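Local structure of SusD superfamily protein (Bacteroides thetaiotaomicron, 3MCX) at residues E177-V180 against S181-N185; A206-S209 against R210-N214; I199-W202 against A203-L207; R120-S123 against E124-M128. The protein is of unknown precise function but, as a SusD-family protein of the outer membrane, probably binds glycans for uptake, and carries zinc ions in the crystal. One frame throughout, in Å; residues are numbered along the deposited sequence.

Contact 1 of 4, residues E177-V180 against S181-N185; sequences EQVV and SDMSN. With ZN (zinc ion), chain B.
Along helix 172-186, an i to i+4 pair of polar side chains, Gln178 and Asp182, bridges one turn through a hydrogen bond, with NE2 of Gln178 2.8 Å from OD1 of Asp182. The acceptor lies in the amide plane of Gln178, yet NE2 meets OD1 from 44° above the carboxylate plane, and the bond is bent, with an N-H...O angle of 137°. The bend of Gln178 at chi2 (65°) turns its amide along the helix toward Asp182. OD2 of the same carboxylate forms a salt bridge with Arg129 NE on helix 115-140, joining two neighbouring helices of a helix-rich fold, consistent with the TPR-like architecture of SusD proteins. Val180 O takes Ser184 N at 2.9 Å and Ser184 OG at 2.7 Å from opposite faces of its carbonyl plane; the hydroxyl thus folds back onto its own helix. On the buried side, Val179 CG1 touches CE of selenomethionine Met183 at 3.9 Å, the two side chains running side by side. Val179 also packs on Phe134, and Met183 on Leu208 of helix 201-214. Just before Gln178, the exposed Glu177 extends away and binds a zinc ion through OE1 at 1.9 Å, with water 1 another ligand.

Contact 2 of 4, residues A206-S209 against R210-N214; sequences ALLS and RVYLN
Ala206 O is gripped by two donors: Ser209 OG, 2.7 Å away, and Arg210 N, 3.2 Å away. The hydroxyl lies in the carbonyl plane on a lone pair, while the amide comes from 17° outside that plane. This is a serine hydroxyl bonding back to the helix carbonyl at i-3. Ser209 OG sits between its own backbone N and carbonyl carbon (chi1 76°), which aims it at the preceding turn; it also bonds Asn362 ND2. A similar doubling occurs at Arg210 O, where Asn214 N (3.2 Å) and Asn214 ND2 (3.0 Å) arrive from opposite faces of the carbonyl. Since Asn214 OD1 in turn accepts from Arg426 NH1, both ends of that amide are engaged.

The apolar i to i+4 pair is Leu208 and Tyr212: CD2 of Leu208 lies 3.9 Å from CE2 of Tyr212, the side chains running alongside each other. Separately, at i to i+3, the Leu207 CD2 methyl rests over one face of the Arg210 guanidinium, 3.9 Å from NH1 and displaced toward the rim of the group. The guanidinium is turned toward Glu358 and Ile353: NH2 makes a salt bridge with Glu358 OE1 and a hydrogen bond to Ile353 O, which hold this nitrogen in a buried setting and would limit rotation of the group.

Within the helix-rich SusD fold, helix 201-214 is enclosed on several sides. Leu208 and Tyr212 meet Met183 and Val180 of helix 172-186, Ser209 packs on Ala225 of helix 218-231, Val211 reaches Phe134 of helix 115-140, and Leu213 touches helix 356-370.

Contact 3 of 4, residues I199-W202 against A203-L207; sequences INYW and AAQAL
Asn200 OD1 accepts Ala203 N at 2.9 Å, the N-H pointing at the oxygen almost straight (169°): an N-cap bond at the start of helix 201-214. With chi1 at 72°, CG is placed between the backbone N and carbonyl carbon of Asn200, and the side chain turns over the first helical turn. Its backbone O takes Ala204 N at 3.0 Å, so side chain and main chain of one residue serve two successive amides. The amide nitrogen of the same side chain is satisfied too: Asn200 ND2 donates to Glu193 O and to Tyr236 OH.

One turn on, Gln205 CG lies over a face of the Tyr201 ring, 4.1 Å from its centroid and 26° off the normal, a CH-pi contact. Gln205 is bent at chi2, and its amide plane is tilted against the ring. Tyr201 OH and Gln205 NE2 do not bond each other; instead both hydrogen-bond to Asp227 OD2, a shared acceptor that bridges the two side-chain ends. The buried indole nitrogen, Trp202 NE1, is satisfied by Gln192 O.

Ile199 CG2 closes the apolar side, 4.2 Å from Ala203 CB. Around this helix start, Ile199 and Ala204 pack on Val127 of helix 115-140, Ala203 and Trp202 meet strand 256-260, and Gln205 faces Ala224 and Val228 of helix 218-231.

Contact 4 of 4, residues R120-S123 against E124-M128; sequences RIKS and EALVM
Arg120 NH1 and Glu124 OE2 form a salt bridge of 2.8 Å, four residues apart on one face of helix 115-140. The carboxylate oxygen lies at the edge of the guanidinium, only 3° out of its plane, but NH1 meets it from 48° above the carboxylate plane. A single oxygen carries the pairing, since Glu124 OE1 is 4.0 Å from Arg120 NH1. The arginine chain bends at chi3 (55°), turning NH1 toward the glutamate, and OE2 also lies 3.3 Å from Arg120 CG. Water 2 joins the same two groups, donating to Glu124 OE1 at 2.8 Å and accepting weakly from Arg120 NH1. The pair is buried where helix 115-140 packs against helix 21-36 in this helix-rich, SusD-type fold. Tyr32 OH bonds Glu124 OE1, while Arg120 NH2 makes a salt bridge with Glu117 OE1 and a hydrogen bond with Gln25 OE1. Arg120 NE lies close to the like-charged Arg191 NH2, a repulsion that Glu117 and Glu124 probably offset. On another face, Leu126 CG stands 3.5 Å from Lys122 O, and its side chain packs on Ile102 and Ala186. Lys122 extends to a salt bridge with Glu106, and Ser123 OG turns back to bond Asn119 O.

Overall arrangement
Three helices that follow one another in the chain, 115-140, 172-186 and 201-214, with the loop residues leading into the last, carry the four contacts. Contacts 2 and 3 share Ala206 and Leu207, their centres about 10 Å apart. Contact 1 packs against contact 2, with Val180 CG1 3.3 Å from Tyr212 OH, against contact 3, with Met183 SE 4.0 Å from Leu207 CB, and against contact 4, with Asp182 CB 3.4 Å from Leu126 O. Contacts 3 and 4 meet where Ile199 CD1 lies 3.8 Å from Val127 CG1; contacts 2 and 4, centres about 17 Å apart, touch through Leu207 and Val127. The zinc ion belongs to contact 1; the Tyr212 side chain lies about 13 Å from a zinc.

Contact 1 of 4, residues E177-V180 against S181-N185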
# COMPACT_ATOMS: atom_id res chain seq x y z
N GLU A 177 4.93 5.07 -17.01
CA GLU A 177 4.15 5.26 -18.27
C GLU A 177 3.27 4.04 -18.51
O GLU A 177 2.11 4.17 -18.86
CB GLU A 177 5.04 5.44 -19.46
CG GLU A 177 5.68 6.77 -19.57
CD GLU A 177 6.58 6.83 -20.80
OE1 GLU A 177 7.03 5.74 -21.29
OE2 GLU A 177 6.82 7.96 -21.28
N GLN A 178 3.83 2.85 -18.31
CA GLN A 178 3.04 1.62 -18.56
C GLN A 178 1.94 1.44 -17.52
O GLN A 178 0.82 1.01 -17.89
CB GLN A 178 3.97 0.40 -18.60
CG GLN A 178 3.28 -0.88 -19.03
CD GLN A 178 2.79 -0.82 -20.44
OE1 GLN A 178 3.56 -0.59 -21.38
NE2 GLN A 178 1.49 -1.05 -20.62
N VAL A 179 2.23 1.80 -16.25
CA VAL A 179 1.23 1.73 -15.21
C VAL A 179 0.04 2.61 -15.55
O VAL A 179 -1.13 2.19 -15.50
CB VAL A 179 1.80 2.18 -13.89
CG1 VAL A 179 0.67 2.33 -12.83
CG2 VAL A 179 2.91 1.19 -13.42
N VAL A 180 0.34 3.87 -15.88
CA VAL A 180 -0.68 4.85 -16.23
C VAL A 180 -1.47 4.41 -17.46
O VAL A 180 -2.71 4.51 -17.47
CB VAL A 180 -0.05 6.26 -16.43
CG1 VAL A 180 -1.07 7.24 -17.03
CG2 VAL A 180 0.48 6.80 -15.05
N SER A 181 -0.79 3.91 -18.46
CA SER A 181 -1.46 3.41 -19.65
C SER A 181 -2.47 2.28 -19.31
O SER A 181 -3.63 2.29 -19.76
CB SER A 181 -0.41 2.88 -20.63
OG SER A 181 -0.99 2.39 -21.83
N ASP A 182 -2.01 1.30 -18.57
CA ASP A 182 -2.86 0.15 -18.22
C ASP A 182 -4.10 0.59 -17.45
O ASP A 182 -5.22 0.20 -17.77
CB ASP A 182 -2.09 -0.88 -17.42
CG ASP A 182 -1.09 -1.66 -18.26
OD1 ASP A 182 -1.05 -1.50 -19.48
OD2 ASP A 182 -0.36 -2.49 -17.64
N MSE A 183 -3.91 1.43 -16.45
CA MSE A 183 -5.06 1.82 -15.62
C MSE A 183 -5.99 2.72 -16.40
O MSE A 183 -7.23 2.57 -16.28
CB MSE A 183 -4.60 2.51 -14.36
CG MSE A 183 -3.73 1.68 -13.44
SE MSE A 183 -3.49 2.60 -11.74
CE MSE A 183 -2.50 1.20 -10.86
N SER A 184 -5.44 3.63 -17.21
CA SER A 184 -6.25 4.55 -17.99
C SER A 184 -7.03 3.84 -19.10
O SER A 184 -8.22 4.14 -19.34
CB SER A 184 -5.36 5.64 -18.62
OG SER A 184 -4.68 6.36 -17.59
N ASN A 185 -6.36 2.93 -19.79
CA ASN A 185 -6.98 2.16 -20.88
C ASN A 185 -8.08 1.22 -20.35
O ASN A 185 -9.01 0.89 -21.09
CB ASN A 185 -5.94 1.37 -21.68
CG ASN A 185 -5.06 2.26 -22.54
OD1 ASN A 185 -5.51 3.29 -23.02
ND2 ASN A 185 -3.82 1.83 -22.79
ZN ZN B . 8.11 5.66 -22.87
O HOH W 1 8.35 3.70 -22.61

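Contact 2 of 4, residues A206-S209 against R210-N214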
# COMPACT_ATOMS: atom_id res chain seq x y z
N ALA A 206 -9.03 6.08 -8.14
CA ALA A 206 -8.38 6.25 -6.84
C ALA A 206 -6.92 5.82 -6.92
O ALA A 206 -6.02 6.54 -6.50
CB ALA A 206 -9.12 5.44 -5.74
N LEU A 207 -6.68 4.65 -7.51
CA LEU A 207 -5.30 4.18 -7.65
C LEU A 207 -4.49 5.09 -8.57
O LEU A 207 -3.31 5.39 -8.28
CB LEU A 207 -5.26 2.75 -8.20
CG LEU A 207 -5.78 1.69 -7.23
CD1 LEU A 207 -6.01 0.36 -8.02
CD2 LEU A 207 -4.84 1.54 -5.99
N LEU A 208 -5.10 5.58 -9.64
CA LEU A 208 -4.41 6.56 -10.48
C LEU A 208 -4.04 7.82 -9.70
O LEU A 208 -2.98 8.39 -9.94
CB LEU A 208 -5.24 6.90 -11.72
CG LEU A 208 -5.06 5.94 -12.91
CD1 LEU A 208 -6.24 6.12 -13.92
CD2 LEU A 208 -3.70 6.19 -13.59
N SER A 209 -4.88 8.26 -8.76
CA SER A 209 -4.50 9.43 -7.94
C SER A 209 -3.23 9.16 -7.14
O SER A 209 -2.38 10.05 -7.01
CB SER A 209 -5.64 9.96 -7.06
OG SER A 209 -5.88 9.16 -5.92
N ARG A 210 -3.09 7.94 -6.62
CA ARG A 210 -1.89 7.55 -5.91
C ARG A 210 -0.70 7.52 -6.84
O ARG A 210 0.36 7.99 -6.49
CB ARG A 210 -2.13 6.18 -5.27
CG ARG A 210 -0.92 5.62 -4.52
CD ARG A 210 -1.11 4.19 -4.09
NE ARG A 210 -2.14 4.01 -3.08
CZ ARG A 210 -2.60 2.83 -2.66
NH1 ARG A 210 -2.16 1.71 -3.21
NH2 ARG A 210 -3.48 2.77 -1.69
N VAL A 211 -0.87 6.89 -8.01
CA VAL A 211 0.23 6.81 -8.97
C VAL A 211 0.72 8.20 -9.41
O VAL A 211 1.93 8.51 -9.34
CB VAL A 211 -0.16 5.91 -10.18
CG1 VAL A 211 0.89 5.96 -11.28
CG2 VAL A 211 -0.44 4.49 -9.71
N TYR A 212 -0.20 9.02 -9.88
CA TYR A 212 0.15 10.37 -10.35
C TYR A 212 0.80 11.20 -9.24
O TYR A 212 1.76 11.94 -9.47
CB TYR A 212 -1.09 11.06 -10.86
CG TYR A 212 -1.57 10.67 -12.25
CD1 TYR A 212 -0.71 10.61 -13.34
CD2 TYR A 212 -2.93 10.39 -12.47
CE1 TYR A 212 -1.18 10.30 -14.62
CE2 TYR A 212 -3.40 10.09 -13.75
CZ TYR A 212 -2.53 10.03 -14.81
OH TYR A 212 -3.02 9.74 -16.08
N LEU A 213 0.28 11.10 -8.02
CA LEU A 213 0.83 11.88 -6.90
C LEU A 213 2.32 11.53 -6.71
O LEU A 213 3.15 12.41 -6.52
CB LEU A 213 0.03 11.61 -5.60
CG LEU A 213 0.40 12.45 -4.37
CD1 LEU A 213 0.29 13.98 -4.56
CD2 LEU A 213 -0.44 11.97 -3.18
N ASN A 214 2.65 10.25 -6.78
CA ASN A 214 4.05 9.78 -6.58
C ASN A 214 4.92 10.05 -7.81
O ASN A 214 6.14 9.93 -7.74
CB ASN A 214 4.05 8.31 -6.15
CG ASN A 214 3.71 8.17 -4.70
OD1 ASN A 214 4.52 8.56 -3.84
ND2 ASN A 214 2.49 7.68 -4.41

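Contact 3 of 4, residues I199-W202 against A203-L207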
# COMPACT_ATOMS: atom_id res chain seq x y z
N ILE A 199 -12.01 -4.76 -8.78
CA ILE A 199 -11.71 -3.40 -9.20
C ILE A 199 -12.81 -2.83 -10.08
O ILE A 199 -13.17 -3.44 -11.08
CB ILE A 199 -10.38 -3.37 -9.99
CG1 ILE A 199 -9.24 -3.74 -9.05
CG2 ILE A 199 -10.15 -2.00 -10.61
CD1 ILE A 199 -7.96 -4.16 -9.78
N ASN A 200 -13.35 -1.67 -9.69
CA ASN A 200 -14.27 -0.90 -10.51
C ASN A 200 -13.65 0.45 -10.93
O ASN A 200 -12.48 0.72 -10.64
CB ASN A 200 -15.62 -0.73 -9.80
CG ASN A 200 -15.57 0.24 -8.62
OD1 ASN A 200 -14.51 0.80 -8.30
ND2 ASN A 200 -16.72 0.41 -7.95
N TYR A 201 -14.45 1.27 -11.62
CA TYR A 201 -13.97 2.55 -12.14
C TYR A 201 -13.42 3.43 -11.02
O TYR A 201 -12.37 4.07 -11.18
CB TYR A 201 -15.10 3.25 -12.93
CG TYR A 201 -14.77 4.64 -13.38
CD1 TYR A 201 -15.01 5.74 -12.57
CD2 TYR A 201 -14.19 4.86 -14.64
CE1 TYR A 201 -14.70 7.03 -13.01
CE2 TYR A 201 -13.89 6.13 -15.08
CZ TYR A 201 -14.14 7.20 -14.27
OH TYR A 201 -13.81 8.43 -14.73
N TRP A 202 -14.16 3.48 -9.91
CA TRP A 202 -13.81 4.34 -8.77
C TRP A 202 -12.49 3.91 -8.15
O TRP A 202 -11.65 4.77 -7.85
CB TRP A 202 -14.97 4.39 -7.76
CG TRP A 202 -16.24 4.70 -8.47
CD1 TRP A 202 -17.27 3.85 -8.73
CD2 TRP A 202 -16.54 5.92 -9.15
NE1 TRP A 202 -18.21 4.48 -9.48
CE2 TRP A 202 -17.78 5.75 -9.79
CE3 TRP A 202 -15.88 7.15 -9.29
CZ2 TRP A 202 -18.40 6.75 -10.54
CZ3 TRP A 202 -16.49 8.15 -10.02
CH2 TRP A 202 -17.73 7.94 -10.66
N ALA A 203 -12.29 2.61 -7.98
CA ALA A 203 -11.03 2.08 -7.48
C ALA A 203 -9.87 2.45 -8.41
O ALA A 203 -8.78 2.82 -7.96
CB ALA A 203 -11.10 0.55 -7.36
N ALA A 204 -10.08 2.28 -9.70
CA ALA A 204 -9.03 2.58 -10.67
C ALA A 204 -8.64 4.07 -10.70
O ALA A 204 -7.46 4.39 -10.75
CB ALA A 204 -9.42 2.07 -12.09
N GLN A 205 -9.61 4.96 -10.63
CA GLN A 205 -9.29 6.38 -10.56
C GLN A 205 -8.60 6.70 -9.23
O GLN A 205 -7.67 7.51 -9.22
CB GLN A 205 -10.54 7.25 -10.75
CG GLN A 205 -10.98 7.44 -12.18
CD GLN A 205 -10.07 8.42 -12.92
OE1 GLN A 205 -8.90 8.14 -13.16
NE2 GLN A 205 -10.60 9.59 -13.25
N ALA A 206 -9.03 6.08 -8.14
CA ALA A 206 -8.38 6.25 -6.84
C ALA A 206 -6.92 5.82 -6.92
O ALA A 206 -6.02 6.54 -6.50
CB ALA A 206 -9.12 5.44 -5.74
N LEU A 207 -6.68 4.65 -7.51
CA LEU A 207 -5.30 4.18 -7.65
C LEU A 207 -4.49 5.09 -8.57
O LEU A 207 -3.31 5.39 -8.28
CB LEU A 207 -5.26 2.75 -8.20
CG LEU A 207 -5.78 1.69 -7.23
CD1 LEU A 207 -6.01 0.36 -8.02
CD2 LEU A 207 -4.84 1.54 -5.99

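Contact 4 of 4, residues R120-S123 against E124-M128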
# COMPACT_ATOMS: atom_id res chain seq x y z
N ARG A 120 -14.90 -6.17 -19.53
CA ARG A 120 -14.77 -5.89 -18.10
C ARG A 120 -13.64 -6.72 -17.48
O ARG A 120 -12.80 -6.22 -16.75
CB ARG A 120 -16.10 -6.21 -17.39
CG ARG A 120 -16.00 -6.00 -15.90
CD ARG A 120 -17.19 -6.48 -15.09
NE ARG A 120 -17.50 -7.89 -15.33
CZ ARG A 120 -16.86 -8.93 -14.79
NH1 ARG A 120 -15.81 -8.76 -13.98
NH2 ARG A 120 -17.26 -10.17 -15.10
N ILE A 121 -13.65 -8.02 -17.79
CA ILE A 121 -12.61 -8.91 -17.30
C ILE A 121 -11.24 -8.44 -17.77
O ILE A 121 -10.31 -8.36 -17.01
CB ILE A 121 -12.87 -10.34 -17.73
CG1 ILE A 121 -14.12 -10.86 -17.00
CG2 ILE A 121 -11.64 -11.25 -17.46
CD1 ILE A 121 -14.68 -12.15 -17.57
N LYS A 122 -11.15 -8.07 -19.05
CA LYS A 122 -9.88 -7.54 -19.59
C LYS A 122 -9.45 -6.27 -18.86
O LYS A 122 -8.27 -6.10 -18.53
CB LYS A 122 -10.07 -7.24 -21.06
CG LYS A 122 -8.87 -6.63 -21.78
CD LYS A 122 -9.24 -6.27 -23.21
CE LYS A 122 -8.18 -5.44 -23.86
NZ LYS A 122 -8.66 -4.98 -25.19
N SER A 123 -10.40 -5.39 -18.61
CA SER A 123 -10.10 -4.13 -17.95
C SER A 123 -9.62 -4.30 -16.51
O SER A 123 -8.69 -3.64 -16.06
CB SER A 123 -11.31 -3.22 -17.97
OG SER A 123 -11.59 -2.85 -19.32
N GLU A 124 -10.28 -5.19 -15.76
CA GLU A 124 -9.81 -5.51 -14.43
C GLU A 124 -8.40 -6.12 -14.44
O GLU A 124 -7.56 -5.77 -13.61
CB GLU A 124 -10.81 -6.44 -13.75
CG GLU A 124 -12.15 -5.75 -13.45
CD GLU A 124 -13.15 -6.62 -12.74
OE1 GLU A 124 -12.73 -7.40 -11.85
OE2 GLU A 124 -14.35 -6.51 -13.05
N ALA A 125 -8.14 -7.02 -15.39
CA ALA A 125 -6.79 -7.57 -15.56
C ALA A 125 -5.76 -6.45 -15.85
O ALA A 125 -4.65 -6.48 -15.35
CB ALA A 125 -6.78 -8.62 -16.68
N LEU A 126 -6.14 -5.49 -16.68
CA LEU A 126 -5.27 -4.36 -17.01
C LEU A 126 -4.95 -3.54 -15.80
O LEU A 126 -3.79 -3.16 -15.59
CB LEU A 126 -5.90 -3.47 -18.11
CG LEU A 126 -5.71 -3.92 -19.58
CD1 LEU A 126 -6.64 -3.10 -20.49
CD2 LEU A 126 -4.20 -3.80 -19.99
N VAL A 127 -5.94 -3.27 -14.95
CA VAL A 127 -5.67 -2.50 -13.74
C VAL A 127 -4.73 -3.30 -12.82
O VAL A 127 -3.77 -2.76 -12.27
CB VAL A 127 -6.93 -2.05 -12.95
CG1 VAL A 127 -6.49 -1.20 -11.73
CG2 VAL A 127 -7.84 -1.24 -13.80
N MSE A 128 -4.99 -4.60 -12.68
CA MSE A 128 -4.10 -5.42 -11.88
C MSE A 128 -2.68 -5.47 -12.46
O MSE A 128 -1.71 -5.49 -11.72
CB MSE A 128 -4.66 -6.82 -11.72
CG MSE A 128 -3.87 -7.71 -10.80
SE MSE A 128 -3.60 -7.03 -8.99
CE MSE A 128 -5.26 -6.01 -8.78
O HOH W 2 -14.34 -9.58 -11.33